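PDB 1LF6: glucoamylase from Thermoanaerobacterium thermosaccharolyticum, which hydrolyses terminal alpha-1,4-linked glucose residues one after another from the non-reducing ends of glucan chains, releasing beta-D-glucose. Local coordinates for residues Ala422-Ile426 against Lys473-Lys477; Val452-Cys457 against Ile677-Tyr682; Gln482-Asp486 against Gly543-Ala547. All blocks are in the same frame, centred on the assembly; numbering follows the deposited sequence.

Contact 1: residues Ala422-Ile426 against Lys473-Lys477; sequences ADFII and KYQEK
Tyr474 and Ala422 meet face to methyl where helix 414-428 packs against helix 468-489. The methyl CB of Ala422 lies over one face of the phenol ring, displaced toward its rim, and forms a CH-pi contact with CB 3.7 Å from the centroid of the Tyr474 ring. Ile426 uses the ring differently: its CD1 comes in at the edge, near the ring plane, 3.4 Å from Tyr474 CD2. The other branch of Ile426, CG2, lies against the aliphatic part of Lys477, 3.5 Å from its CE; the lysine chain is bent at its second and third torsions, which lays its methylenes beside the isoleucine.

The polar part begins at the phenol end. With CG of Tyr474 anti to its own carbonyl carbon (chi1 -66°), the ring extends across the interface, and OH donates a 2.8 Å hydrogen bond to Asp423 OD1. The donor stands above the carboxylate plane, 53° out of it. The other oxygen, Asp423 OD2, is in a salt bridge with Lys419. At the opposite end of the contact a water donates to Ile426 O (2.6 Å) and accepts from Lys477 NZ (3.2 Å).

A serine in place of Tyr474 would probably leave Asp423 OD1 without this donor and open a gap over Ala422 CB and beside Ile426 CD1.

The segment axes approach to 11.0 Å at an angle of 39°, a spacing bridged by the Tyr474 ring together with Ile426 and the Lys477 chain. The ring's apolar body packs against two side chains while its hydroxyl is tied to a carboxylate that Lys419 probably helps keep ionised.

Contact 2: residues Val452-Cys457 against Ile677-Tyr682; sequences VAGLTC and IVYKRY
Thr456 is turned with CG2 anti to its backbone N and OG1 beside it (chi1 -65°), which sends the methyl to Ile677 and the hydroxyl back along its own helix. Tyr682, its CG anti to the carbonyl carbon (chi1 -55°), brings its ring in toward Thr456 and Val452.

The Thr456 and Ile677 side chains lie alongside each other, running opposite ways, with Thr456 CG2 3.5 Å from Ile677 CG1, and Ile677 CD1 reaches on to the carbonyl oxygen of the same threonine. The hydroxyl OG1 donates a 2.9 Å hydrogen bond to Val452 O. That oxygen also accepts the helical bond from Thr456 N, and the two donors approach from opposite faces of its carbonyl plane. Val452 O is thus gripped twice, and the OG1 bond helps hold the threonine side chain in this rotation.

The backbones come nearest at Ala453 and Val678, whose CA atoms are 5.8 Å apart; there Val678 CG2 rests 3.7 Å from Ala453 CA, with Ala453 CB and Cys457 SG beside it. The small side chain of Ala453 probably permits this close approach. Val452 CG1 meets Tyr682 CE2 at 3.5 Å, coming obliquely, while OG1 of Thr456 lies at the ring edge. The phenol oxygen of Tyr682 is hydrogen-bonded to Asp479, which also forms a salt bridge with Arg681, and both bonds bind the end of the chain to helix 468-489.

The segment axes pass 9.8 Å apart at 105°, close to perpendicular. Helix 445-464 belongs to the catalytic (alpha/alpha) barrel of this family 15 glycosidase, and the short helix 676-682 near the C-terminus packs across it, mainly through apolar side chains, joining the chain's C-terminal end to the helical toroid.

Contact 3: residues Gln482-Asp486 against Gly543-Ala547; sequences QKLID and GVKSA
Gln482 reaches from helix 468-489 to Val544, in the loop that follows helix 538-541. From CB the chain sets out with CG anti to the backbone N (chi1 -164°) and then bends at the second torsion. CG lies 3.9 Å from Val544 CG1, and it also packs on the ring of Tyr682. CD carries the amide toward the loop backbone, where NE2 donates to Val544 O at 3.1 Å. The bond is somewhat bent, with an N-H...O angle of 141°, and the donor is tilted out of the carbonyl plane.

Gly543, just before Val544, ends the helix in a Schellman motif, its phi positive. The chain thus leaves helix 538-541 as an irregular connection within the (alpha/alpha) barrel domain, and Val544 and Lys545 are the loop residues that meet helix 468-489. Val544 CG1 meets a second side chain, with Ile485 CD1 3.6 Å away.

The Lys545 chain, bent at its second torsion, brings its end across to the helix: NZ forms a salt bridge with Asp486 OD2 at 3.1 Å, a weak hydrogen bond by its geometry, and OD2 has a further partner in the hydroxyl of Tyr502. Two waters also accept from the ammonium group. One accepts from Lys545 NZ and Asp486 N and donates to Gln482 O at 2.7 Å; the other accepts from NZ and donates to Asp486 OD1.

In the fold
The three contacts lie side by side on the barrel domain, with centres about 12 Å apart for contacts 1 and 2, 10 Å for contacts 2 and 3, and 17 Å for contacts 1 and 3. Helix 468-489 serves both contact 1 and, farther along, contact 3; contact 2 joins helix 445-464, which precedes it, to helix 676-682, and its segments alternate with those of contact 1. Contact 1 closes before contact 3 opens, whereas contact 2 spans all of contact 3. Tyr682 lies against the backbone of Gly543 and Val544, Gln475 against Thr456, and Lys477 against Leu455. Remote parts of the chain, its C-terminal helix included, thereby meet in one continuous packing region away from the probable catalytic residues.

Contact 1: residues Ala422-Ile426 against Lys473-Lys477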
ATOM      1  N   ALA A 422      -4.667  20.018 -19.936  1.00 17.35           N
ATOM      2  CA  ALA A 422      -5.243  21.331 -19.702  1.00 18.56           C
ATOM      3  C   ALA A 422      -6.457  21.528 -20.606  1.00 19.12           C
ATOM      4  O   ALA A 422      -7.497  22.022 -20.162  1.00 18.03           O
ATOM      5  CB  ALA A 422      -4.206  22.424 -19.965  1.00 19.01           C
ATOM      6  N   ASP A 423      -6.322  21.139 -21.871  1.00 19.51           N
ATOM      7  CA  ASP A 423      -7.416  21.273 -22.829  1.00 20.82           C
ATOM      8  C   ASP A 423      -8.578  20.363 -22.448  1.00 21.21           C
ATOM      9  O   ASP A 423      -9.739  20.712 -22.645  1.00 22.74           O
ATOM     10  CB  ASP A 423      -6.950  20.929 -24.248  1.00 22.56           C
ATOM     11  CG  ASP A 423      -5.954  21.944 -24.804  1.00 23.40           C
ATOM     12  OD1 ASP A 423      -5.994  23.119 -24.380  1.00 24.13           O
ATOM     13  OD2 ASP A 423      -5.148  21.564 -25.675  1.00 23.71           O
ATOM     14  N   PHE A 424      -8.263  19.192 -21.905  1.00 20.34           N
ATOM     15  CA  PHE A 424      -9.301  18.257 -21.499  1.00 20.83           C
ATOM     16  C   PHE A 424     -10.089  18.831 -20.317  1.00 19.23           C
ATOM     17  O   PHE A 424     -11.318  18.768 -20.289  1.00 19.24           O
ATOM     18  CB  PHE A 424      -8.680  16.910 -21.120  1.00 20.32           C
ATOM     19  CG  PHE A 424      -9.685  15.868 -20.730  1.00 20.82           C
ATOM     20  CD1 PHE A 424      -9.616  15.252 -19.484  1.00 20.92           C
ATOM     21  CD2 PHE A 424     -10.707  15.505 -21.600  1.00 21.31           C
ATOM     22  CE1 PHE A 424     -10.551  14.289 -19.112  1.00 20.17           C
ATOM     23  CE2 PHE A 424     -11.646  14.545 -21.238  1.00 20.94           C
ATOM     24  CZ  PHE A 424     -11.568  13.936 -19.991  1.00 19.84           C
ATOM     25  N   ILE A 425      -9.375  19.397 -19.351  1.00 18.35           N
ATOM     26  CA  ILE A 425     -10.002  19.993 -18.178  1.00 18.76           C
ATOM     27  C   ILE A 425     -10.933  21.152 -18.547  1.00 18.85           C
ATOM     28  O   ILE A 425     -12.030  21.270 -18.005  1.00 18.26           O
ATOM     29  CB  ILE A 425      -8.940  20.521 -17.190  1.00 18.62           C
ATOM     30  CG1 ILE A 425      -8.177  19.347 -16.572  1.00 17.16           C
ATOM     31  CG2 ILE A 425      -9.600  21.361 -16.097  1.00 16.00           C
ATOM     32  CD1 ILE A 425      -6.962  19.765 -15.773  1.00 17.16           C
ATOM     33  N   ILE A 426     -10.491  22.012 -19.459  1.00 18.84           N
ATOM     34  CA  ILE A 426     -11.298  23.155 -19.871  1.00 19.78           C
ATOM     35  C   ILE A 426     -12.545  22.716 -20.623  1.00 19.96           C
ATOM     36  O   ILE A 426     -13.550  23.425 -20.655  1.00 20.26           O
ATOM     37  CB  ILE A 426     -10.480  24.121 -20.755  1.00 22.09           C
ATOM     38  CG1 ILE A 426      -9.359  24.743 -19.917  1.00 22.17           C
ATOM     39  CG2 ILE A 426     -11.396  25.197 -21.353  1.00 23.91           C
ATOM     40  CD1 ILE A 426      -8.635  25.879 -20.596  1.00 22.15           C
ATOM     41  N   LYS A 473      -5.455  31.701 -22.160  1.00 29.35           N
ATOM     42  CA  LYS A 473      -6.678  30.903 -22.100  1.00 28.69           C
ATOM     43  C   LYS A 473      -6.780  30.115 -20.787  1.00 27.07           C
ATOM     44  O   LYS A 473      -7.816  30.123 -20.119  1.00 26.60           O
ATOM     45  CB  LYS A 473      -6.698  29.941 -23.288  1.00 28.39           C
ATOM     46  CG  LYS A 473      -7.909  29.033 -23.359  1.00 32.75           C
ATOM     47  CD  LYS A 473      -7.838  28.151 -24.606  1.00 35.42           C
ATOM     48  CE  LYS A 473      -9.002  27.182 -24.674  1.00 38.95           C
ATOM     49  NZ  LYS A 473     -10.314  27.886 -24.605  1.00 41.59           N
ATOM     50  N   TYR A 474      -5.697  29.435 -20.431  1.00 24.96           N
ATOM     51  CA  TYR A 474      -5.648  28.640 -19.215  1.00 23.58           C
ATOM     52  C   TYR A 474      -5.845  29.495 -17.967  1.00 23.55           C
ATOM     53  O   TYR A 474      -6.688  29.184 -17.129  1.00 22.55           O
ATOM     54  CB  TYR A 474      -4.311  27.900 -19.134  1.00 21.26           C
ATOM     55  CG  TYR A 474      -4.122  26.850 -20.206  1.00 20.16           C
ATOM     56  CD1 TYR A 474      -2.850  26.445 -20.592  1.00 18.45           C
ATOM     57  CD2 TYR A 474      -5.220  26.257 -20.835  1.00 21.32           C
ATOM     58  CE1 TYR A 474      -2.667  25.479 -21.582  1.00 18.42           C
ATOM     59  CE2 TYR A 474      -5.047  25.286 -21.828  1.00 20.67           C
ATOM     60  CZ  TYR A 474      -3.763  24.906 -22.195  1.00 19.54           C
ATOM     61  OH  TYR A 474      -3.582  23.966 -23.190  1.00 17.83           O
ATOM     62  N   GLN A 475      -5.074  30.574 -17.848  1.00 23.54           N
ATOM     63  CA  GLN A 475      -5.180  31.453 -16.687  1.00 24.31           C
ATOM     64  C   GLN A 475      -6.537  32.109 -16.530  1.00 22.58           C
ATOM     65  O   GLN A 475      -7.038  32.232 -15.416  1.00 22.35           O
ATOM     66  CB  GLN A 475      -4.107  32.535 -16.721  1.00 25.10           C
ATOM     67  CG  GLN A 475      -2.783  32.093 -16.140  1.00 31.38           C
ATOM     68  CD  GLN A 475      -2.853  31.689 -14.667  1.00 29.36           C
ATOM     69  OE1 GLN A 475      -1.869  31.211 -14.115  1.00 30.19           O
ATOM     70  NE2 GLN A 475      -4.008  31.880 -14.032  1.00 27.71           N
ATOM     71  N   GLU A 476      -7.125  32.544 -17.640  1.00 22.79           N
ATOM     72  CA  GLU A 476      -8.440  33.172 -17.593  1.00 22.79           C
ATOM     73  C   GLU A 476      -9.459  32.194 -17.016  1.00 20.73           C
ATOM     74  O   GLU A 476     -10.306  32.568 -16.206  1.00 20.00           O
ATOM     75  CB  GLU A 476      -8.879  33.604 -18.994  1.00 25.50           C
ATOM     76  CG  GLU A 476      -8.558  35.053 -19.324  1.00 31.25           C
ATOM     77  CD  GLU A 476      -8.911  35.420 -20.756  1.00 35.01           C
ATOM     78  OE1 GLU A 476     -10.059  35.159 -21.170  1.00 36.16           O
ATOM     79  OE2 GLU A 476      -8.042  35.972 -21.465  1.00 37.78           O
ATOM     80  N   LYS A 477      -9.373  30.942 -17.450  1.00 18.76           N
ATOM     81  CA  LYS A 477     -10.276  29.906 -16.977  1.00 19.66           C
ATOM     82  C   LYS A 477     -10.031  29.698 -15.483  1.00 18.87           C
ATOM     83  O   LYS A 477     -10.969  29.689 -14.683  1.00 19.13           O
ATOM     84  CB  LYS A 477     -10.020  28.605 -17.744  1.00 21.44           C
ATOM     85  CG  LYS A 477     -11.078  27.531 -17.546  1.00 25.72           C
ATOM     86  CD  LYS A 477     -12.437  27.948 -18.115  1.00 27.31           C
ATOM     87  CE  LYS A 477     -12.398  28.110 -19.623  1.00 28.03           C
ATOM     88  NZ  LYS A 477     -13.745  28.429 -20.181  1.00 29.08           N
TER
HETATM   89  O   HOH W   1     -14.794  25.486 -19.675  1.00 32.48           O

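Contact 2: residues Val452-Cys457 against Ile677-Tyr682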
ATOM      1  N   VAL A 452      -7.907  24.663 -10.485  1.00 14.50           N
ATOM      2  CA  VAL A 452      -7.388  26.032 -10.536  1.00 15.33           C
ATOM      3  C   VAL A 452      -5.854  26.005 -10.520  1.00 16.00           C
ATOM      4  O   VAL A 452      -5.205  26.687 -11.309  1.00 15.70           O
ATOM      5  CB  VAL A 452      -7.888  26.881  -9.335  1.00 14.74           C
ATOM      6  CG1 VAL A 452      -7.121  28.203  -9.271  1.00 13.93           C
ATOM      7  CG2 VAL A 452      -9.381  27.155  -9.479  1.00 14.98           C
ATOM      8  N   ALA A 453      -5.288  25.218  -9.607  1.00 14.93           N
ATOM      9  CA  ALA A 453      -3.839  25.089  -9.501  1.00 15.18           C
ATOM     10  C   ALA A 453      -3.259  24.510 -10.795  1.00 15.64           C
ATOM     11  O   ALA A 453      -2.258  25.001 -11.322  1.00 15.32           O
ATOM     12  CB  ALA A 453      -3.484  24.194  -8.329  1.00 15.54           C
ATOM     13  N   GLY A 454      -3.898  23.462 -11.302  1.00 14.90           N
ATOM     14  CA  GLY A 454      -3.437  22.831 -12.523  1.00 15.08           C
ATOM     15  C   GLY A 454      -3.436  23.722 -13.755  1.00 16.86           C
ATOM     16  O   GLY A 454      -2.493  23.677 -14.554  1.00 16.57           O
ATOM     17  N   LEU A 455      -4.492  24.516 -13.926  1.00 14.69           N
ATOM     18  CA  LEU A 455      -4.573  25.405 -15.076  1.00 15.38           C
ATOM     19  C   LEU A 455      -3.590  26.570 -14.929  1.00 16.42           C
ATOM     20  O   LEU A 455      -3.071  27.076 -15.923  1.00 17.11           O
ATOM     21  CB  LEU A 455      -6.005  25.928 -15.267  1.00 16.47           C
ATOM     22  CG  LEU A 455      -7.062  24.908 -15.723  1.00 16.91           C
ATOM     23  CD1 LEU A 455      -8.406  25.605 -15.874  1.00 16.74           C
ATOM     24  CD2 LEU A 455      -6.656  24.275 -17.048  1.00 15.89           C
ATOM     25  N   THR A 456      -3.340  26.992 -13.693  1.00 16.47           N
ATOM     26  CA  THR A 456      -2.394  28.071 -13.444  1.00 16.61           C
ATOM     27  C   THR A 456      -0.985  27.560 -13.794  1.00 17.65           C
ATOM     28  O   THR A 456      -0.204  28.259 -14.446  1.00 16.88           O
ATOM     29  CB  THR A 456      -2.454  28.543 -11.957  1.00 17.77           C
ATOM     30  OG1 THR A 456      -3.735  29.133 -11.685  1.00 13.52           O
ATOM     31  CG2 THR A 456      -1.365  29.572 -11.674  1.00 17.88           C
ATOM     32  N   CYS A 457      -0.663  26.336 -13.372  1.00 16.80           N
ATOM     33  CA  CYS A 457       0.644  25.756 -13.673  1.00 18.36           C
ATOM     34  C   CYS A 457       0.755  25.500 -15.179  1.00 18.75           C
ATOM     35  O   CYS A 457       1.835  25.622 -15.759  1.00 19.38           O
ATOM     36  CB  CYS A 457       0.852  24.442 -12.909  1.00 16.88           C
ATOM     37  SG  CYS A 457       0.915  24.614 -11.106  1.00 17.79           S
ATOM     38  N   ILE A 677       3.489  29.620  -7.585  1.00 23.53           N
ATOM     39  CA  ILE A 677       2.786  30.540  -8.470  1.00 23.86           C
ATOM     40  C   ILE A 677       1.292  30.573  -8.197  1.00 22.19           C
ATOM     41  O   ILE A 677       0.645  31.594  -8.415  1.00 21.49           O
ATOM     42  CB  ILE A 677       3.041  30.218  -9.957  1.00 25.84           C
ATOM     43  CG1 ILE A 677       1.964  29.320 -10.538  1.00 27.91           C
ATOM     44  CG2 ILE A 677       4.308  29.479 -10.085  1.00 28.96           C
ATOM     45  CD1 ILE A 677       2.215  28.982 -12.001  1.00 28.50           C
ATOM     46  N   VAL A 678       0.741  29.466  -7.714  1.00 19.41           N
ATOM     47  CA  VAL A 678      -0.679  29.429  -7.406  1.00 18.04           C
ATOM     48  C   VAL A 678      -0.895  30.271  -6.154  1.00 18.94           C
ATOM     49  O   VAL A 678      -1.760  31.147  -6.116  1.00 16.87           O
ATOM     50  CB  VAL A 678      -1.166  27.996  -7.122  1.00 18.67           C
ATOM     51  CG1 VAL A 678      -2.648  28.024  -6.770  1.00 17.32           C
ATOM     52  CG2 VAL A 678      -0.907  27.107  -8.328  1.00 14.52           C
ATOM     53  N   TYR A 679      -0.090  29.997  -5.131  1.00 18.60           N
ATOM     54  CA  TYR A 679      -0.175  30.720  -3.874  1.00 19.83           C
ATOM     55  C   TYR A 679      -0.006  32.225  -4.092  1.00 20.34           C
ATOM     56  O   TYR A 679      -0.783  33.031  -3.575  1.00 18.71           O
ATOM     57  CB  TYR A 679       0.899  30.213  -2.905  1.00 21.49           C
ATOM     58  CG  TYR A 679       1.044  31.051  -1.657  1.00 22.83           C
ATOM     59  CD1 TYR A 679       0.175  30.893  -0.580  1.00 23.71           C
ATOM     60  CD2 TYR A 679       2.029  32.036  -1.571  1.00 23.46           C
ATOM     61  CE1 TYR A 679       0.279  31.699   0.550  1.00 26.37           C
ATOM     62  CE2 TYR A 679       2.140  32.847  -0.448  1.00 26.41           C
ATOM     63  CZ  TYR A 679       1.264  32.675   0.607  1.00 26.34           C
ATOM     64  OH  TYR A 679       1.366  33.486   1.709  1.00 30.45           O
ATOM     65  N   LYS A 680       1.008  32.601  -4.863  1.00 21.05           N
ATOM     66  CA  LYS A 680       1.278  34.011  -5.114  1.00 22.99           C
ATOM     67  C   LYS A 680       0.135  34.731  -5.815  1.00 23.20           C
ATOM     68  O   LYS A 680      -0.115  35.904  -5.555  1.00 23.98           O
ATOM     69  CB  LYS A 680       2.575  34.164  -5.918  1.00 24.68           C
ATOM     70  CG  LYS A 680       3.832  33.995  -5.067  1.00 29.36           C
ATOM     71  CD  LYS A 680       5.102  34.007  -5.907  1.00 33.53           C
ATOM     72  CE  LYS A 680       5.167  32.792  -6.826  1.00 36.16           C
ATOM     73  NZ  LYS A 680       6.412  32.747  -7.641  1.00 37.80           N
ATOM     74  N   ARG A 681      -0.575  34.026  -6.684  1.00 22.10           N
ATOM     75  CA  ARG A 681      -1.669  34.635  -7.420  1.00 22.39           C
ATOM     76  C   ARG A 681      -2.990  34.737  -6.658  1.00 22.99           C
ATOM     77  O   ARG A 681      -3.737  35.699  -6.831  1.00 24.74           O
ATOM     78  CB  ARG A 681      -1.911  33.861  -8.716  1.00 21.59           C
ATOM     79  CG  ARG A 681      -2.786  34.600  -9.718  1.00 22.51           C
ATOM     80  CD  ARG A 681      -3.022  33.783 -10.977  1.00 21.65           C
ATOM     81  NE  ARG A 681      -3.790  34.541 -11.962  1.00 23.58           N
ATOM     82  CZ  ARG A 681      -3.314  35.585 -12.638  1.00 25.67           C
ATOM     83  NH1 ARG A 681      -4.086  36.223 -13.508  1.00 24.39           N
ATOM     84  NH2 ARG A 681      -2.062  35.981 -12.454  1.00 24.78           N
ATOM     85  N   TYR A 682      -3.270  33.762  -5.802  1.00 22.44           N
ATOM     86  CA  TYR A 682      -4.541  33.738  -5.088  1.00 23.21           C
ATOM     87  C   TYR A 682      -4.522  33.903  -3.580  1.00 24.14           C
ATOM     88  O   TYR A 682      -5.438  34.498  -3.012  1.00 24.94           O
ATOM     89  CB  TYR A 682      -5.266  32.431  -5.416  1.00 20.34           C
ATOM     90  CG  TYR A 682      -5.459  32.193  -6.894  1.00 18.17           C
ATOM     91  CD1 TYR A 682      -6.359  32.962  -7.633  1.00 17.79           C
ATOM     92  CD2 TYR A 682      -4.753  31.188  -7.556  1.00 16.19           C
ATOM     93  CE1 TYR A 682      -6.556  32.732  -8.995  1.00 17.16           C
ATOM     94  CE2 TYR A 682      -4.941  30.950  -8.918  1.00 16.64           C
ATOM     95  CZ  TYR A 682      -5.850  31.721  -9.627  1.00 17.23           C
ATOM     96  OH  TYR A 682      -6.094  31.445 -10.948  1.00 15.78           O
TER

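Contact 3: residues Gln482-Asp486 against Gly543-Ala547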
ATOM      1  N   GLN A 482     -11.730  29.999 -10.021  1.00 18.73           N
ATOM      2  CA  GLN A 482     -11.294  30.342  -8.675  1.00 20.19           C
ATOM      3  C   GLN A 482     -12.313  31.275  -8.026  1.00 21.97           C
ATOM      4  O   GLN A 482     -12.621  31.137  -6.842  1.00 22.50           O
ATOM      5  CB  GLN A 482      -9.914  31.008  -8.718  1.00 20.35           C
ATOM      6  CG  GLN A 482      -9.174  31.081  -7.373  1.00 19.04           C
ATOM      7  CD  GLN A 482      -9.606  32.251  -6.503  1.00 20.61           C
ATOM      8  OE1 GLN A 482     -10.116  33.258  -6.995  1.00 19.54           O
ATOM      9  NE2 GLN A 482      -9.378  32.131  -5.199  1.00 21.82           N
ATOM     10  N   LYS A 483     -12.840  32.218  -8.804  1.00 22.31           N
ATOM     11  CA  LYS A 483     -13.832  33.168  -8.299  1.00 24.55           C
ATOM     12  C   LYS A 483     -15.197  32.508  -8.074  1.00 23.57           C
ATOM     13  O   LYS A 483     -16.041  33.052  -7.366  1.00 26.39           O
ATOM     14  CB  LYS A 483     -14.003  34.344  -9.277  1.00 25.50           C
ATOM     15  CG  LYS A 483     -12.861  35.359  -9.310  1.00 30.38           C
ATOM     16  CD  LYS A 483     -12.788  36.167  -8.023  1.00 33.44           C
ATOM     17  CE  LYS A 483     -12.019  37.477  -8.210  1.00 36.90           C
ATOM     18  NZ  LYS A 483     -10.582  37.292  -8.546  1.00 39.28           N
ATOM     19  N   LEU A 484     -15.413  31.344  -8.675  1.00 23.40           N
ATOM     20  CA  LEU A 484     -16.688  30.640  -8.538  1.00 24.15           C
ATOM     21  C   LEU A 484     -16.729  29.570  -7.448  1.00 22.87           C
ATOM     22  O   LEU A 484     -17.806  29.100  -7.082  1.00 22.39           O
ATOM     23  CB  LEU A 484     -17.071  30.002  -9.873  1.00 25.02           C
ATOM     24  CG  LEU A 484     -17.320  30.986 -11.018  1.00 28.62           C
ATOM     25  CD1 LEU A 484     -17.649  30.222 -12.279  1.00 26.86           C
ATOM     26  CD2 LEU A 484     -18.455  31.936 -10.648  1.00 29.49           C
ATOM     27  N   ILE A 485     -15.563  29.185  -6.937  1.00 20.99           N
ATOM     28  CA  ILE A 485     -15.492  28.167  -5.897  1.00 17.68           C
ATOM     29  C   ILE A 485     -16.486  28.447  -4.772  1.00 17.04           C
ATOM     30  O   ILE A 485     -17.280  27.579  -4.405  1.00 16.45           O
ATOM     31  CB  ILE A 485     -14.060  28.069  -5.306  1.00 17.46           C
ATOM     32  CG1 ILE A 485     -13.114  27.456  -6.340  1.00 15.01           C
ATOM     33  CG2 ILE A 485     -14.067  27.227  -4.024  1.00 15.68           C
ATOM     34  CD1 ILE A 485     -11.673  27.376  -5.878  1.00 16.09           C
ATOM     35  N   ASP A 486     -16.455  29.666  -4.245  1.00 16.67           N
ATOM     36  CA  ASP A 486     -17.344  30.042  -3.157  1.00 18.04           C
ATOM     37  C   ASP A 486     -18.806  29.985  -3.549  1.00 18.04           C
ATOM     38  O   ASP A 486     -19.622  29.411  -2.834  1.00 16.58           O
ATOM     39  CB  ASP A 486     -17.002  31.447  -2.652  1.00 17.00           C
ATOM     40  CG  ASP A 486     -15.689  31.486  -1.899  1.00 16.51           C
ATOM     41  OD1 ASP A 486     -15.305  32.572  -1.421  1.00 17.85           O
ATOM     42  OD2 ASP A 486     -15.044  30.421  -1.785  1.00 18.07           O
ATOM     43  N   GLY A 543      -2.758  26.562  -2.347  1.00 15.26           N
ATOM     44  CA  GLY A 543      -2.569  27.998  -2.500  1.00 15.13           C
ATOM     45  C   GLY A 543      -3.690  28.719  -3.226  1.00 16.72           C
ATOM     46  O   GLY A 543      -3.495  29.807  -3.786  1.00 16.78           O
ATOM     47  N   VAL A 544      -4.872  28.112  -3.213  1.00 17.39           N
ATOM     48  CA  VAL A 544      -6.042  28.675  -3.876  1.00 16.90           C
ATOM     49  C   VAL A 544      -6.800  29.611  -2.936  1.00 18.14           C
ATOM     50  O   VAL A 544      -7.372  30.610  -3.375  1.00 18.65           O
ATOM     51  CB  VAL A 544      -6.964  27.540  -4.385  1.00 18.81           C
ATOM     52  CG1 VAL A 544      -8.233  28.112  -4.996  1.00 17.90           C
ATOM     53  CG2 VAL A 544      -6.212  26.708  -5.423  1.00 19.41           C
ATOM     54  N   LYS A 545      -6.798  29.278  -1.647  1.00 16.73           N
ATOM     55  CA  LYS A 545      -7.452  30.093  -0.621  1.00 17.74           C
ATOM     56  C   LYS A 545      -6.458  30.329   0.513  1.00 17.54           C
ATOM     57  O   LYS A 545      -5.554  29.522   0.718  1.00 17.02           O
ATOM     58  CB  LYS A 545      -8.692  29.381  -0.075  1.00 17.15           C
ATOM     59  CG  LYS A 545      -9.823  29.214  -1.090  1.00 17.41           C
ATOM     60  CD  LYS A 545     -10.469  30.554  -1.437  1.00 16.69           C
ATOM     61  CE  LYS A 545     -11.634  30.378  -2.412  1.00 18.75           C
ATOM     62  NZ  LYS A 545     -12.321  31.668  -2.717  1.00 19.77           N
ATOM     63  N   SER A 546      -6.617  31.434   1.240  1.00 19.33           N
ATOM     64  CA  SER A 546      -5.726  31.765   2.355  1.00 19.05           C
ATOM     65  C   SER A 546      -6.104  30.958   3.586  1.00 18.23           C
ATOM     66  O   SER A 546      -7.283  30.748   3.850  1.00 17.56           O
ATOM     67  CB  SER A 546      -5.827  33.253   2.694  1.00 19.26           C
ATOM     68  OG  SER A 546      -5.586  34.043   1.545  1.00 26.15           O
ATOM     69  N   ALA A 547      -5.102  30.515   4.341  1.00 17.35           N
ATOM     70  CA  ALA A 547      -5.352  29.736   5.547  1.00 17.94           C
ATOM     71  C   ALA A 547      -6.225  30.486   6.559  1.00 18.79           C
ATOM     72  O   ALA A 547      -6.919  29.859   7.360  1.00 17.71           O
ATOM     73  CB  ALA A 547      -4.026  29.330   6.197  1.00 18.46           C
TER
HETATM   74  O   HOH W   2     -14.218  31.649  -4.697  1.00 15.83           O
HETATM   75  O   HOH W   3     -12.932  33.299  -0.270  1.00 18.75           O